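Local coordinates for protein protocadherin gamma-B3 (Homo sapiens, PDB 5K8R) that probably mediates calcium-dependent cell adhesion through its extracellular cadherin repeats and may help establish and maintain specific neuronal connections in the brain, at residues P315-A320 with I392-K397; I339-L344 with T368-R373; N311-E316 with D343-F348. One frame throughout, in Å; residues are numbered along the deposited sequence.

Contact 1: residues P315-A320 with I392-K397. With CA (calcium ion), chain E.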
# COMPACT_ATOMS: atom_id res chain seq x y z
N PRO A 315 9.03 -32.06 52.48
CA PRO A 315 9.96 -33.20 52.52
C PRO A 315 9.20 -34.52 52.60
O PRO A 315 8.10 -34.60 53.15
CB PRO A 315 10.78 -32.95 53.79
CG PRO A 315 10.64 -31.49 54.05
CD PRO A 315 9.26 -31.13 53.59
N GLU A 316 9.81 -35.55 52.02
CA GLU A 316 9.22 -36.88 51.99
C GLU A 316 10.09 -37.88 52.75
O GLU A 316 11.32 -37.83 52.68
CB GLU A 316 9.03 -37.35 50.55
CG GLU A 316 8.36 -38.71 50.42
CD GLU A 316 8.14 -39.11 48.98
OE1 GLU A 316 7.80 -38.24 48.16
OE2 GLU A 316 8.31 -40.31 48.67
N ILE A 317 9.43 -38.77 53.48
CA ILE A 317 10.11 -39.79 54.27
C ILE A 317 9.72 -41.16 53.72
O ILE A 317 8.54 -41.42 53.47
CB ILE A 317 9.73 -39.69 55.76
CG1 ILE A 317 9.97 -38.27 56.27
CG2 ILE A 317 10.53 -40.69 56.58
CD1 ILE A 317 9.49 -38.05 57.70
N THR A 318 10.72 -42.02 53.53
CA THR A 318 10.51 -43.40 53.13
C THR A 318 11.15 -44.31 54.17
O THR A 318 12.27 -44.05 54.62
CB THR A 318 11.11 -43.68 51.74
OG1 THR A 318 10.62 -42.71 50.81
CG2 THR A 318 10.72 -45.07 51.27
N LEU A 319 10.43 -45.36 54.56
CA LEU A 319 10.85 -46.21 55.66
C LEU A 319 11.00 -47.65 55.21
O LEU A 319 10.30 -48.11 54.30
CB LEU A 319 9.86 -46.12 56.82
CG LEU A 319 9.67 -44.73 57.43
CD1 LEU A 319 8.65 -44.77 58.56
CD2 LEU A 319 11.00 -44.17 57.91
N ALA A 320 11.91 -48.36 55.86
CA ALA A 320 12.09 -49.79 55.66
C ALA A 320 12.38 -50.45 57.00
O ALA A 320 12.79 -49.78 57.96
CB ALA A 320 13.22 -50.09 54.66
N ILE A 392 8.64 -40.43 62.83
CA ILE A 392 9.79 -39.73 62.26
C ILE A 392 9.29 -38.46 61.59
O ILE A 392 8.30 -38.49 60.85
CB ILE A 392 10.54 -40.63 61.26
CG1 ILE A 392 10.97 -41.93 61.93
CG2 ILE A 392 11.75 -39.89 60.70
CD1 ILE A 392 11.91 -41.75 63.09
N THR A 393 9.96 -37.35 61.85
CA THR A 393 9.58 -36.06 61.29
C THR A 393 10.71 -35.51 60.44
O THR A 393 11.89 -35.68 60.76
CB THR A 393 9.22 -35.05 62.39
OG1 THR A 393 10.33 -34.90 63.29
CG2 THR A 393 8.01 -35.52 63.18
N ALA A 394 10.34 -34.85 59.34
CA ALA A 394 11.30 -34.22 58.44
C ALA A 394 10.85 -32.80 58.15
O ALA A 394 9.68 -32.56 57.86
CB ALA A 394 11.45 -35.00 57.13
N THR A 395 11.78 -31.85 58.24
CA THR A 395 11.48 -30.44 58.01
C THR A 395 12.58 -29.84 57.15
O THR A 395 13.77 -30.03 57.43
CB THR A 395 11.37 -29.68 59.33
OG1 THR A 395 10.41 -30.32 60.18
CG2 THR A 395 10.94 -28.24 59.08
N ASP A 396 12.19 -29.11 56.10
CA ASP A 396 13.16 -28.46 55.24
C ASP A 396 13.62 -27.14 55.87
O ASP A 396 13.14 -26.72 56.92
CB ASP A 396 12.60 -28.26 53.84
CG ASP A 396 11.27 -27.52 53.83
OD1 ASP A 396 11.00 -26.74 54.76
OD2 ASP A 396 10.50 -27.72 52.86
N LYS A 397 14.55 -26.47 55.20
CA LYS A 397 15.12 -25.22 55.67
C LYS A 397 14.68 -24.03 54.81
O LYS A 397 15.43 -23.07 54.64
CB LYS A 397 16.64 -25.31 55.73
CG LYS A 397 17.16 -26.51 56.50
CD LYS A 397 18.68 -26.48 56.63
CE LYS A 397 19.21 -27.77 57.22
NZ LYS A 397 18.57 -28.10 58.52
CA CA E . 11.02 -28.15 50.25

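Contact 2: residues I339-L344 with T368-R373. With CA (calcium ion), chain E.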
# COMPACT_ATOMS: atom_id res chain seq x y z
N ILE A 339 15.65 -44.98 57.00
CA ILE A 339 14.97 -43.73 56.70
C ILE A 339 15.61 -43.11 55.47
O ILE A 339 16.85 -43.04 55.38
CB ILE A 339 15.03 -42.76 57.90
CG1 ILE A 339 14.54 -43.46 59.17
CG2 ILE A 339 14.20 -41.51 57.62
CD1 ILE A 339 14.68 -42.62 60.42
N LYS A 340 14.78 -42.65 54.54
CA LYS A 340 15.25 -42.07 53.27
C LYS A 340 14.39 -40.84 52.99
O LYS A 340 13.24 -40.96 52.56
CB LYS A 340 15.16 -43.08 52.14
CG LYS A 340 15.40 -42.52 50.75
CD LYS A 340 16.79 -41.92 50.61
CE LYS A 340 17.18 -41.74 49.15
NZ LYS A 340 16.14 -41.01 48.37
N THR A 341 14.95 -39.66 53.23
CA THR A 341 14.26 -38.40 52.99
C THR A 341 14.63 -37.85 51.62
O THR A 341 15.72 -38.09 51.11
CB THR A 341 14.62 -37.37 54.07
OG1 THR A 341 15.98 -36.96 53.90
CG2 THR A 341 14.44 -37.96 55.46
N HIS A 342 13.71 -37.10 51.03
CA HIS A 342 13.93 -36.43 49.77
C HIS A 342 13.02 -35.25 49.59
O HIS A 342 11.89 -35.28 50.00
CB HIS A 342 13.87 -37.39 48.59
CG HIS A 342 12.53 -37.54 47.99
ND1 HIS A 342 11.97 -36.59 47.17
CD2 HIS A 342 11.63 -38.55 48.05
CE1 HIS A 342 10.78 -36.99 46.78
NE2 HIS A 342 10.55 -38.18 47.30
N ASP A 343 13.55 -34.18 48.99
CA ASP A 343 12.79 -32.96 48.77
C ASP A 343 13.02 -32.50 47.34
O ASP A 343 14.16 -32.43 46.88
CB ASP A 343 13.19 -31.87 49.76
CG ASP A 343 12.18 -30.74 49.84
OD1 ASP A 343 11.79 -30.38 50.97
OD2 ASP A 343 11.77 -30.22 48.78
N LEU A 344 11.93 -32.19 46.63
CA LEU A 344 12.02 -31.84 45.22
C LEU A 344 12.56 -30.43 44.99
O LEU A 344 12.99 -30.12 43.87
CB LEU A 344 10.65 -31.97 44.55
CG LEU A 344 10.00 -33.35 44.60
CD1 LEU A 344 8.63 -33.32 43.93
CD2 LEU A 344 10.89 -34.40 43.94
N THR A 368 24.14 -40.79 55.29
CA THR A 368 24.47 -39.90 54.21
C THR A 368 23.60 -38.67 54.36
O THR A 368 22.94 -38.51 55.36
CB THR A 368 24.29 -40.53 52.84
OG1 THR A 368 22.92 -40.72 52.57
CG2 THR A 368 24.95 -41.83 52.78
N LYS A 369 23.59 -37.80 53.38
CA LYS A 369 22.79 -36.58 53.50
C LYS A 369 21.31 -36.89 53.64
O LYS A 369 20.59 -36.17 54.34
CB LYS A 369 23.04 -35.67 52.30
CG LYS A 369 22.15 -34.43 52.26
CD LYS A 369 22.38 -33.61 51.00
CE LYS A 369 23.67 -32.82 51.07
NZ LYS A 369 23.63 -31.80 52.15
N ASN A 370 20.83 -37.96 52.99
CA ASN A 370 19.41 -38.26 52.95
C ASN A 370 19.08 -39.67 53.43
O ASN A 370 17.97 -40.15 53.18
CB ASN A 370 18.87 -38.05 51.53
CG ASN A 370 18.93 -36.60 51.09
OD1 ASN A 370 18.76 -35.69 51.91
ND2 ASN A 370 19.16 -36.38 49.81
N THR A 371 20.00 -40.34 54.10
CA THR A 371 19.76 -41.69 54.61
C THR A 371 20.10 -41.74 56.10
O THR A 371 21.17 -41.28 56.51
CB THR A 371 20.57 -42.74 53.85
OG1 THR A 371 21.96 -42.45 53.96
CG2 THR A 371 20.16 -42.76 52.38
N TYR A 372 19.19 -42.31 56.88
CA TYR A 372 19.36 -42.45 58.32
C TYR A 372 19.04 -43.88 58.73
O TYR A 372 18.44 -44.64 57.96
CB TYR A 372 18.46 -41.47 59.09
CG TYR A 372 18.59 -40.02 58.66
CD1 TYR A 372 19.37 -39.13 59.37
CD2 TYR A 372 17.91 -39.55 57.54
CE1 TYR A 372 19.49 -37.81 58.98
CE2 TYR A 372 18.02 -38.23 57.13
CZ TYR A 372 18.81 -37.37 57.86
OH TYR A 372 18.92 -36.05 57.46
N ARG A 373 19.44 -44.24 59.95
CA ARG A 373 19.16 -45.55 60.51
C ARG A 373 18.57 -45.39 61.90
O ARG A 373 19.18 -44.75 62.76
CB ARG A 373 20.42 -46.42 60.56
CG ARG A 373 20.77 -47.10 59.25
CD ARG A 373 21.94 -48.06 59.40
NE ARG A 373 23.19 -47.37 59.72
CZ ARG A 373 23.73 -47.31 60.93
NH1 ARG A 373 23.13 -47.89 61.96
NH2 ARG A 373 24.87 -46.66 61.12
CA CA E . 11.02 -28.15 50.25

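Contact 3: residues N311-E316 with D343-F348. With CA (calcium ion), chain E; CA (calcium ion), chain F; CA (calcium ion), chain G.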
# COMPACT_ATOMS: atom_id res chain seq x y z
N ASN A 311 9.59 -22.67 47.89
CA ASN A 311 9.48 -23.83 48.78
C ASN A 311 8.03 -24.31 48.81
O ASN A 311 7.29 -24.13 49.78
CB ASN A 311 9.99 -23.48 50.17
CG ASN A 311 10.16 -24.70 51.05
OD1 ASN A 311 10.32 -25.82 50.56
ND2 ASN A 311 10.12 -24.49 52.36
N ASP A 312 7.63 -24.95 47.71
CA ASP A 312 6.28 -25.46 47.55
C ASP A 312 6.23 -26.99 47.50
O ASP A 312 5.26 -27.55 46.98
CB ASP A 312 5.63 -24.87 46.30
CG ASP A 312 6.30 -25.31 45.02
OD1 ASP A 312 7.52 -25.60 45.05
OD2 ASP A 312 5.61 -25.37 43.98
N ASN A 313 7.25 -27.66 48.02
CA ASN A 313 7.29 -29.12 48.08
C ASN A 313 7.74 -29.53 49.47
O ASN A 313 8.84 -29.17 49.90
CB ASN A 313 8.22 -29.70 47.01
CG ASN A 313 7.62 -29.65 45.62
OD1 ASN A 313 6.98 -30.60 45.18
ND2 ASN A 313 7.82 -28.54 44.92
N ALA A 314 6.90 -30.30 50.16
CA ALA A 314 7.21 -30.75 51.50
C ALA A 314 8.18 -31.93 51.46
O ALA A 314 8.19 -32.71 50.51
CB ALA A 314 5.94 -31.16 52.23
N PRO A 315 9.03 -32.06 52.48
CA PRO A 315 9.96 -33.20 52.52
C PRO A 315 9.20 -34.52 52.60
O PRO A 315 8.10 -34.60 53.15
CB PRO A 315 10.78 -32.95 53.79
CG PRO A 315 10.64 -31.49 54.05
CD PRO A 315 9.26 -31.13 53.59
N GLU A 316 9.81 -35.55 52.02
CA GLU A 316 9.22 -36.88 51.99
C GLU A 316 10.09 -37.88 52.75
O GLU A 316 11.32 -37.83 52.68
CB GLU A 316 9.03 -37.35 50.55
CG GLU A 316 8.36 -38.71 50.42
CD GLU A 316 8.14 -39.11 48.98
OE1 GLU A 316 7.80 -38.24 48.16
OE2 GLU A 316 8.31 -40.31 48.67
N ASP A 343 13.55 -34.18 48.99
CA ASP A 343 12.79 -32.96 48.77
C ASP A 343 13.02 -32.50 47.34
O ASP A 343 14.16 -32.43 46.88
CB ASP A 343 13.19 -31.87 49.76
CG ASP A 343 12.18 -30.74 49.84
OD1 ASP A 343 11.79 -30.38 50.97
OD2 ASP A 343 11.77 -30.22 48.78
N LEU A 344 11.93 -32.19 46.63
CA LEU A 344 12.02 -31.84 45.22
C LEU A 344 12.56 -30.43 44.99
O LEU A 344 12.99 -30.12 43.87
CB LEU A 344 10.65 -31.97 44.55
CG LEU A 344 10.00 -33.35 44.60
CD1 LEU A 344 8.63 -33.32 43.93
CD2 LEU A 344 10.89 -34.40 43.94
N ASP A 345 12.57 -29.58 46.01
CA ASP A 345 13.01 -28.20 45.85
C ASP A 345 14.54 -28.14 45.82
O ASP A 345 15.24 -29.14 45.99
CB ASP A 345 12.44 -27.33 46.96
CG ASP A 345 10.93 -27.28 46.94
OD1 ASP A 345 10.35 -27.37 45.83
OD2 ASP A 345 10.32 -27.14 48.02
N SER A 346 15.07 -26.94 45.58
CA SER A 346 16.50 -26.72 45.46
C SER A 346 16.99 -25.81 46.58
O SER A 346 16.20 -25.14 47.26
CB SER A 346 16.85 -26.11 44.10
OG SER A 346 16.34 -26.90 43.04
N GLY A 347 18.31 -25.79 46.76
CA GLY A 347 18.92 -24.96 47.78
C GLY A 347 18.51 -25.39 49.17
O GLY A 347 18.28 -26.57 49.46
N PHE A 348 18.42 -24.40 50.07
CA PHE A 348 17.98 -24.67 51.43
C PHE A 348 16.52 -25.10 51.49
O PHE A 348 16.10 -25.70 52.48
CB PHE A 348 18.20 -23.44 52.32
CG PHE A 348 19.62 -23.28 52.77
CD1 PHE A 348 20.15 -24.10 53.75
CD2 PHE A 348 20.43 -22.29 52.22
CE1 PHE A 348 21.46 -23.96 54.17
CE2 PHE A 348 21.74 -22.14 52.64
CZ PHE A 348 22.26 -22.98 53.61
CA CA E . 11.02 -28.15 50.25
CA CA F . 10.10 -25.48 44.17
CA CA G . 7.09 -26.19 42.22
O HOH W 1 9.58 -33.00 47.90
O HOH W 2 5.01 -25.81 40.84

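Contact 1: residues P315-A320 with I392-K397
Ile317 and Pro315 press onto Ala394 and its neighbours in the interior of the fourth cadherin repeat, a beta sandwich in which strands 316-321 and 387-396 belong to opposing sheets. The two short strand segments run roughly antiparallel, 149° apart, with their axes 7.5 Å from one another at the closest point, so side chains fill the space between them. Ile317 plugs the gap from one side. From CB its two branches part: CG2 lies anti to the backbone N, while CG1 sits beside that N (chi1 -53°) and heads across the interior. Ile317 CG1 rests on the methyl of Ala394, 3.7 Å from its CB. The extended second torsion (chi2 174°) carries Ile317 CD1 onward past the same methyl, until it lies 3.4 Å from the carbonyl oxygen of Ile392 and 4.2 Å from Ile392 CG2. Ile339 on the adjoining strand 335-342 touches both Ile317 and Ile392 and continues this apolar layer. Nearer the repeat's calcium end, Pro315 takes over: its CB meets Ala394 CB at 4.0 Å, and its ring crosses the Asp396 side chain at about a right angle. Pro315 CG lies 3.5 Å from Asp396 N, and Pro315 CD faces the carboxylate. Asp396 OD1 accepts a hydrogen bond from the backbone N of Leu402, while Asp396 OD2 binds the calcium ion of chain E at 2.7 Å.

Contact 2: residues I339-L344 with T368-R373
Ile339 and Tyr372 share a first torsion of about -52°, which sets Ile339 CG1 and Tyr372 CG each beside its own backbone N and leaves Ile339 CG2 anti to the N, directed at the tyrosine ring. Ile339 CB meets Tyr372 CB at 3.9 Å. Ile339 CG2 reaches the ring obliquely at CD2, and farther along the strand Thr341 CG2 also comes in obliquely, 4.0 Å from Tyr372 CE2. Ile339 and Tyr372 form an antiparallel hydrogen-bonded pair: Ile339 N donates to Tyr372 O at 3.0 Å, and Tyr372 N returns the bond to Ile339 O at 2.9 Å. Toward the turn, Thr341 N donates to Asn370 O at 3.1 Å, a more bent bond of 145°. Lys340 CA also approaches Asn370 O, at 3.3 Å, in a CA-H...O contact. On the other face, Lys340 and Thr371 make the non-hydrogen-bonded pair; bending at chi2 (61°), the lysine chain lays Lys340 CD 3.9 Å from Thr371 CG2. This face looks to the second subunit, whose Glu77 packs on Lys340 and whose Phe86 packs on Thr371, whereas Ile339 and Tyr372 turn inward to Cys354 and Ile364. The result is an antiparallel strand pair of a cadherin-repeat beta sandwich, one sheet face in the core and the other at the dimer interface.

Contact 3: residues N311-E316 with D343-F348
Asn313 and Leu344 approach to 6.2 Å between their CA atoms, and Pro315 and Asp343 to 4.7 Å, where two irregular loops run past each other with calcium ions along the seam. Asp345 bridges two of them: its OD2 binds the calcium ion of chain E at 2.5 Å, its OD1 that of chain F at the same distance. Asn313 grips this carboxylate twice. Asn313 N donates to the syn lone pair of Asp345 OD2 (3.1 Å) and Asn313 ND2 to the syn side of Asp345 OD1 (2.9 Å), the amide and carboxylate planes standing 71° apart. Asn313 O turns to the chain E ion at 2.4 Å, while Asn313 OD1 lies against Leu344 CD1. Asp343 gives that ion both oxygens, and its OD2 also accepts a nearly straight bond (170°) from Asp345 N, an Asx turn that fixes one ligand relative to the next. Asn311 OD1, Asn349 O and Asp396 OD2 complete this site. Asp312 spans the chain F and chain G ions, alongside Glu223 and Glu280 from the preceding repeat. A water joins Ala314 O to Leu344 N. At Asn313, an alanine would keep the main-chain bonds but would probably leave Asp345 OD1 without its amide donor and open a gap beside Leu344 CD1. Calcium probably offsets the charge of the crowded carboxylates; without it they would probably repel one another and the linker between repeats would be likely to become flexible.

In the fold
All three contacts gather at the calcium-binding end of the fourth cadherin repeat, far from the chain's centre. Contacts 1 and 2 have centres about 7 Å apart; the centre of contact 3 lies about 11 Å from that of contact 1 and about 12 Å from that of contact 2. Along the chain, 311-316 runs straight into 315-320, 339-344 into 343-348, and then come 368-373 and 392-397, so contact 2 is nested within the loop closed by contact 1. Strands 316-321 and 335-342 are sheet neighbours, joining contacts 1 and 2, and contact 1 crosses to the opposing sheet. The same calcium ion touches all three, coupling the sandwich core to the junction with the third repeat.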